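Local coordinates for dual specificity protein phosphatase 12 (PDB 4KI9) that removes phosphate from phosphotyrosine and from phosphoserine or phosphothreonine in proteins, through the dual-specificity catalytic domain that makes up this chain, at residues Gly26-Leu31 against Gly45-Trp50; Val30-Ser35 against Arg51-Ala56. The protein carries 2 engineered substitutions. One frame throughout, in Å; residues are numbered along the deposited sequence.

Contact 1 of 2, residues Gly26-Leu31 against Gly45-Trp50; sequences GITAVL and GVEDLW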
loop_
_atom_site.group_PDB
_atom_site.type_symbol
_atom_site.label_atom_id
_atom_site.label_comp_id
_atom_site.label_asym_id
_atom_site.label_seq_id
_atom_site.Cartn_x
_atom_site.Cartn_y
_atom_site.Cartn_z
ATOM N N GLY A 26 10.482 -6.243 15.017
ATOM C CA GLY A 26 9.392 -6.031 15.947
ATOM C C GLY A 26 8.095 -5.721 15.236
ATOM O O GLY A 26 7.281 -4.942 15.725
ATOM N N ILE A 27 7.896 -6.323 14.072
ATOM C CA ILE A 27 6.676 -6.063 13.301
ATOM C C ILE A 27 5.478 -6.808 13.900
ATOM O O ILE A 27 5.530 -8.015 14.094
ATOM C CB ILE A 27 6.875 -6.416 11.829
ATOM C CG1 ILE A 27 7.795 -5.372 11.184
ATOM C CG2 ILE A 27 5.529 -6.478 11.078
ATOM C CD1 ILE A 27 8.290 -5.766 9.848
ATOM N N THR A 28 4.412 -6.078 14.222
ATOM C CA THR A 28 3.226 -6.705 14.794
ATOM C C THR A 28 1.960 -6.315 14.043
ATOM O O THR A 28 0.855 -6.607 14.494
ATOM C CB THR A 28 3.044 -6.378 16.283
ATOM O OG1 THR A 28 2.944 -4.956 16.456
ATOM C CG2 THR A 28 4.209 -6.931 17.107
ATOM N N ALA A 29 2.130 -5.658 12.900
ATOM C CA ALA A 29 1.008 -5.325 12.029
ATOM C C ALA A 29 1.398 -5.607 10.588
ATOM O O ALA A 29 2.422 -5.125 10.107
ATOM C CB ALA A 29 0.585 -3.872 12.211
ATOM N N VAL A 30 0.593 -6.409 9.896
ATOM C CA VAL A 30 0.944 -6.818 8.545
ATOM C C VAL A 30 -0.208 -6.590 7.595
ATOM O O VAL A 30 -1.305 -7.116 7.802
ATOM C CB VAL A 30 1.374 -8.305 8.490
ATOM C CG1 VAL A 30 1.635 -8.729 7.038
ATOM C CG2 VAL A 30 2.619 -8.541 9.350
ATOM N N LEU A 31 0.037 -5.780 6.572
ATOM C CA LEU A 31 -0.950 -5.563 5.531
ATOM C C LEU A 31 -0.518 -6.377 4.332
ATOM O O LEU A 31 0.521 -6.109 3.727
ATOM C CB LEU A 31 -1.040 -4.082 5.153
ATOM C CG LEU A 31 -2.254 -3.662 4.299
ATOM C CD1 LEU A 31 -2.403 -2.148 4.375
ATOM C CD2 LEU A 31 -2.128 -4.070 2.832
ATOM N N GLY A 45 3.845 -16.481 16.190
ATOM C CA GLY A 45 4.821 -16.014 17.161
ATOM C C GLY A 45 4.263 -15.960 18.576
ATOM O O GLY A 45 3.355 -16.721 18.924
ATOM N N VAL A 46 4.802 -15.057 19.394
ATOM C CA VAL A 46 4.393 -14.944 20.797
ATOM C C VAL A 46 3.808 -13.561 21.125
ATOM O O VAL A 46 3.622 -13.218 22.296
ATOM C CB VAL A 46 5.576 -15.218 21.734
ATOM C CG1 VAL A 46 6.175 -16.582 21.437
ATOM C CG2 VAL A 46 6.632 -14.127 21.576
ATOM N N GLU A 47 3.520 -12.781 20.085
ATOM C CA GLU A 47 2.989 -11.421 20.232
ATOM C C GLU A 47 1.600 -11.333 19.617
ATOM O O GLU A 47 1.324 -12.044 18.663
ATOM C CB GLU A 47 3.888 -10.445 19.478
ATOM C CG GLU A 47 5.093 -9.951 20.239
ATOM C CD GLU A 47 4.939 -8.502 20.630
ATOM O OE1 GLU A 47 5.842 -7.696 20.314
ATOM O OE2 GLU A 47 3.901 -8.170 21.242
ATOM N N ASP A 48 0.739 -10.459 20.140
ATOM C CA ASP A 48 -0.519 -10.159 19.459
ATOM C C ASP A 48 -0.186 -9.577 18.084
ATOM O O ASP A 48 0.679 -8.707 17.977
ATOM C CB ASP A 48 -1.314 -9.104 20.216
ATOM C CG ASP A 48 -1.831 -9.588 21.541
ATOM O OD1 ASP A 48 -1.845 -10.806 21.792
ATOM O OD2 ASP A 48 -2.234 -8.721 22.338
ATOM N N LEU A 49 -0.879 -10.033 17.044
ATOM C CA LEU A 49 -0.605 -9.577 15.678
ATOM C C LEU A 49 -1.862 -9.041 15.003
ATOM O O LEU A 49 -2.894 -9.717 15.001
ATOM C CB LEU A 49 -0.090 -10.758 14.851
ATOM C CG LEU A 49 1.400 -10.923 14.563
ATOM C CD1 LEU A 49 2.254 -10.524 15.751
ATOM C CD2 LEU A 49 1.668 -12.371 14.161
ATOM N N TRP A 50 -1.776 -7.842 14.425
ATOM C CA TRP A 50 -2.883 -7.266 13.652
ATOM C C TRP A 50 -2.619 -7.443 12.159
ATOM O O TRP A 50 -1.494 -7.270 11.705
ATOM C CB TRP A 50 -3.010 -5.768 13.934
ATOM C CG TRP A 50 -3.530 -5.419 15.291
ATOM C CD1 TRP A 50 -4.807 -5.046 15.609
ATOM C CD2 TRP A 50 -2.781 -5.389 16.518
ATOM N NE1 TRP A 50 -4.901 -4.797 16.966
ATOM C CE2 TRP A 50 -3.675 -5.003 17.541
ATOM C CE3 TRP A 50 -1.450 -5.667 16.850
ATOM C CZ2 TRP A 50 -3.271 -4.881 18.866
ATOM C CZ3 TRP A 50 -1.048 -5.532 18.165
ATOM C CH2 TRP A 50 -1.958 -5.152 19.160
#
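Thr28 and Trp50 join where the outermost strand, 50-55, starts to pair in parallel with strand 27-34. The tight part is backbone. Trp50 N donates to Thr28 O at 2.9 Å, the donor tilted 21° from the carbonyl plane, and Trp50 O in turn accepts from Val30 N, also at 2.9 Å, so that Trp50 grips the residues before and after Ala29, its bridge partner. Thr28 O also meets the indole: CG of Trp50 lies beside its own backbone N (chi1 -71°), which brings CE3 to 3.4 Å from Thr28 O, and that oxygen lies in the plane of the ring at its edge. Toward the solvent the contact loosens. The methyl CG2 of Thr28 passes Glu47 OE1 at 3.7 Å, the bent glutamate crossing it at a slant, and Leu49 reaches back with CD1 to 4.1 Å from Thr28 CA; Glu47, Leu49 and Trp50 are all exposed. Arg83 makes a cation-pi contact with the Trp50 ring. On the face that carries Ala29, helix 68-80 packs with Phe74 and Ala78; on the far side of strand 27-34 from Trp50, Thr28 and Ala29 bond through their backbones to Ala84 and Leu86 of strand 84-88.

Contact 2 of 2, residues Val30-Ser35 against Arg51-Ala56; sequences VLTVDS and RLFVPA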
loop_
_atom_site.group_PDB
_atom_site.type_symbol
_atom_site.label_atom_id
_atom_site.label_comp_id
_atom_site.label_asym_id
_atom_site.label_seq_id
_atom_site.Cartn_x
_atom_site.Cartn_y
_atom_site.Cartn_z
ATOM N N VAL A 30 0.593 -6.409 9.896
ATOM C CA VAL A 30 0.944 -6.818 8.545
ATOM C C VAL A 30 -0.208 -6.590 7.595
ATOM O O VAL A 30 -1.305 -7.116 7.802
ATOM C CB VAL A 30 1.374 -8.305 8.490
ATOM C CG1 VAL A 30 1.635 -8.729 7.038
ATOM C CG2 VAL A 30 2.619 -8.541 9.350
ATOM N N LEU A 31 0.037 -5.780 6.572
ATOM C CA LEU A 31 -0.950 -5.563 5.531
ATOM C C LEU A 31 -0.518 -6.377 4.332
ATOM O O LEU A 31 0.521 -6.109 3.727
ATOM C CB LEU A 31 -1.040 -4.082 5.153
ATOM C CG LEU A 31 -2.254 -3.662 4.299
ATOM C CD1 LEU A 31 -2.403 -2.148 4.375
ATOM C CD2 LEU A 31 -2.128 -4.070 2.832
ATOM N N THR A 32 -1.324 -7.374 4.005
ATOM C CA THR A 32 -1.125 -8.188 2.813
ATOM C C THR A 32 -1.988 -7.645 1.671
ATOM O O THR A 32 -3.208 -7.552 1.790
ATOM C CB THR A 32 -1.516 -9.651 3.084
ATOM O OG1 THR A 32 -0.749 -10.162 4.188
ATOM C CG2 THR A 32 -1.302 -10.515 1.846
ATOM N N VAL A 33 -1.348 -7.258 0.570
ATOM C CA VAL A 33 -2.086 -6.887 -0.628
ATOM C C VAL A 33 -1.643 -7.839 -1.738
ATOM O O VAL A 33 -0.564 -7.700 -2.302
ATOM C CB VAL A 33 -1.912 -5.374 -0.984
ATOM C CG1 VAL A 33 -0.434 -4.954 -0.956
ATOM C CG2 VAL A 33 -2.563 -5.049 -2.325
ATOM N N ASP A 34 -2.476 -8.838 -2.014
ATOM C CA ASP A 34 -2.050 -9.984 -2.794
ATOM C C ASP A 34 -3.298 -10.778 -3.150
ATOM O O ASP A 34 -4.404 -10.411 -2.742
ATOM C CB ASP A 34 -1.111 -10.834 -1.937
ATOM C CG ASP A 34 -0.057 -11.566 -2.754
ATOM O OD1 ASP A 34 -0.300 -11.840 -3.940
ATOM O OD2 ASP A 34 1.014 -11.881 -2.191
ATOM N N SER A 35 -3.129 -11.857 -3.905
ATOM C CA SER A 35 -4.261 -12.699 -4.285
ATOM C C SER A 35 -4.687 -13.644 -3.161
ATOM O O SER A 35 -5.819 -14.125 -3.148
ATOM C CB SER A 35 -3.916 -13.503 -5.542
ATOM O OG SER A 35 -2.729 -14.255 -5.340
ATOM N N ARG A 51 -3.659 -7.766 11.392
ATOM C CA ARG A 51 -3.515 -7.932 9.957
ATOM C C ARG A 51 -4.644 -7.245 9.212
ATOM O O ARG A 51 -5.750 -7.094 9.734
ATOM C CB ARG A 51 -3.524 -9.423 9.578
ATOM C CG ARG A 51 -2.291 -10.233 10.030
ATOM C CD ARG A 51 -2.473 -11.714 9.693
ATOM N NE ARG A 51 -1.347 -12.552 10.098
ATOM C CZ ARG A 51 -0.291 -12.806 9.328
ATOM N NH1 ARG A 51 -0.213 -12.274 8.116
ATOM N NH2 ARG A 51 0.691 -13.588 9.768
ATOM N N LEU A 52 -4.348 -6.825 7.989
ATOM C CA LEU A 52 -5.372 -6.420 7.038
ATOM C C LEU A 52 -5.043 -7.083 5.706
ATOM O O LEU A 52 -3.929 -6.946 5.171
ATOM C CB LEU A 52 -5.404 -4.893 6.875
ATOM C CG LEU A 52 -6.298 -4.411 5.728
ATOM C CD1 LEU A 52 -7.751 -4.766 5.975
ATOM C CD2 LEU A 52 -6.137 -2.916 5.501
ATOM N N PHE A 53 -6.003 -7.821 5.177
ATOM C CA PHE A 53 -5.838 -8.422 3.865
ATOM C C PHE A 53 -6.625 -7.648 2.802
ATOM O O PHE A 53 -7.821 -7.458 2.934
ATOM C CB PHE A 53 -6.273 -9.890 3.909
ATOM C CG PHE A 53 -6.321 -10.546 2.552
ATOM C CD1 PHE A 53 -7.478 -11.163 2.104
ATOM C CD2 PHE A 53 -5.203 -10.554 1.737
ATOM C CE1 PHE A 53 -7.524 -11.761 0.851
ATOM C CE2 PHE A 53 -5.241 -11.141 0.482
ATOM C CZ PHE A 53 -6.405 -11.751 0.039
ATOM N N VAL A 54 -5.937 -7.195 1.759
ATOM C CA VAL A 54 -6.568 -6.462 0.667
ATOM C C VAL A 54 -6.401 -7.316 -0.589
ATOM O O VAL A 54 -5.322 -7.354 -1.176
ATOM C CB VAL A 54 -5.923 -5.059 0.465
ATOM C CG1 VAL A 54 -6.473 -4.377 -0.797
ATOM C CG2 VAL A 54 -6.159 -4.157 1.724
ATOM N N PRO A 55 -7.455 -8.053 -0.964
ATOM C CA PRO A 55 -7.344 -8.990 -2.090
ATOM C C PRO A 55 -7.246 -8.215 -3.381
ATOM O O PRO A 55 -8.084 -7.359 -3.646
ATOM C CB PRO A 55 -8.651 -9.795 -2.024
ATOM C CG PRO A 55 -9.609 -8.900 -1.293
ATOM C CD PRO A 55 -8.769 -8.135 -0.297
ATOM N N ALA A 56 -6.208 -8.493 -4.154
ATOM C CA ALA A 56 -5.939 -7.723 -5.354
ATOM C C ALA A 56 -4.940 -8.455 -6.234
ATOM O O ALA A 56 -3.953 -9.008 -5.747
ATOM C CB ALA A 56 -5.398 -6.356 -4.991
HETATM O O HOH W 1 -1.693 -9.879 6.681
#
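Leu31 and Leu52 run alongside each other off the same face of the sheet and form the apolar centre of this parallel strand pair: Leu31 CD1 meets Leu52 CD2 at 4.0 Å. The other Leu31 methyl, CD2, slants across to Val54 CG2 at 4.2 Å. Farther along the same face Val33 takes over; its CG2, trans to the backbone N, approaches Ala56 CB at 4.1 Å. Helix 68-80 covers the leucines, and Ile99 of helix 95-108 packs on Val33.

Between the strands, Leu52 N, Thr32 N and Val54 N donate in turn to Val30 O, Leu52 O and Thr32 O; the last bond is nearly straight, 174° at the hydrogen. Beyond a weak bond from Asp34 N to Val54 O, Ala56 N reaches Asp34 O from above the carbonyl plane, off its lone pairs.

On the opposite face, Phe53 slants across toward strand 27-34, with CG turned away from its backbone N (chi1 172°). Its CD2 touches Thr32 CG2, and CE2 comes within 3.4 Å of Asp34 O, while Pro55 N sits over the ring centre. At the polar edge one water donates to Val30 O, accepts from Arg51 NH1 in the guanidinium plane, and bonds to Thr32 OG1 at 2.7 Å; His88 NE2 also bonds that hydroxyl.

Asp34 OD1 accepts from Ser35 N at 2.8 Å and has a long, weak ion pair with substrate-binding Arg95, whose NH1 also bonds Ala56 O. The strand ends thus probably help to place this arginine.

In the fold
Contact 1 is the entry to, and contact 2 the main length of, one parallel strand pair, their centres 14 Å apart. Strand 27-34 serves both, with Val30 and Leu31 common to them; the chain then passes through a loop, partly unmodelled, and returns through 45-50 into strand 50-55, the outermost strand on that side of the five-stranded mixed sheet. The centre of contact 1 lies about 17 Å from the centre of the chain, that of contact 2 about 9 Å. The pair runs from an exposed margin toward substrate-binding Arg95 and the predicted catalytic position, held here by the engineered Ser89, so its far end lies beside the active site.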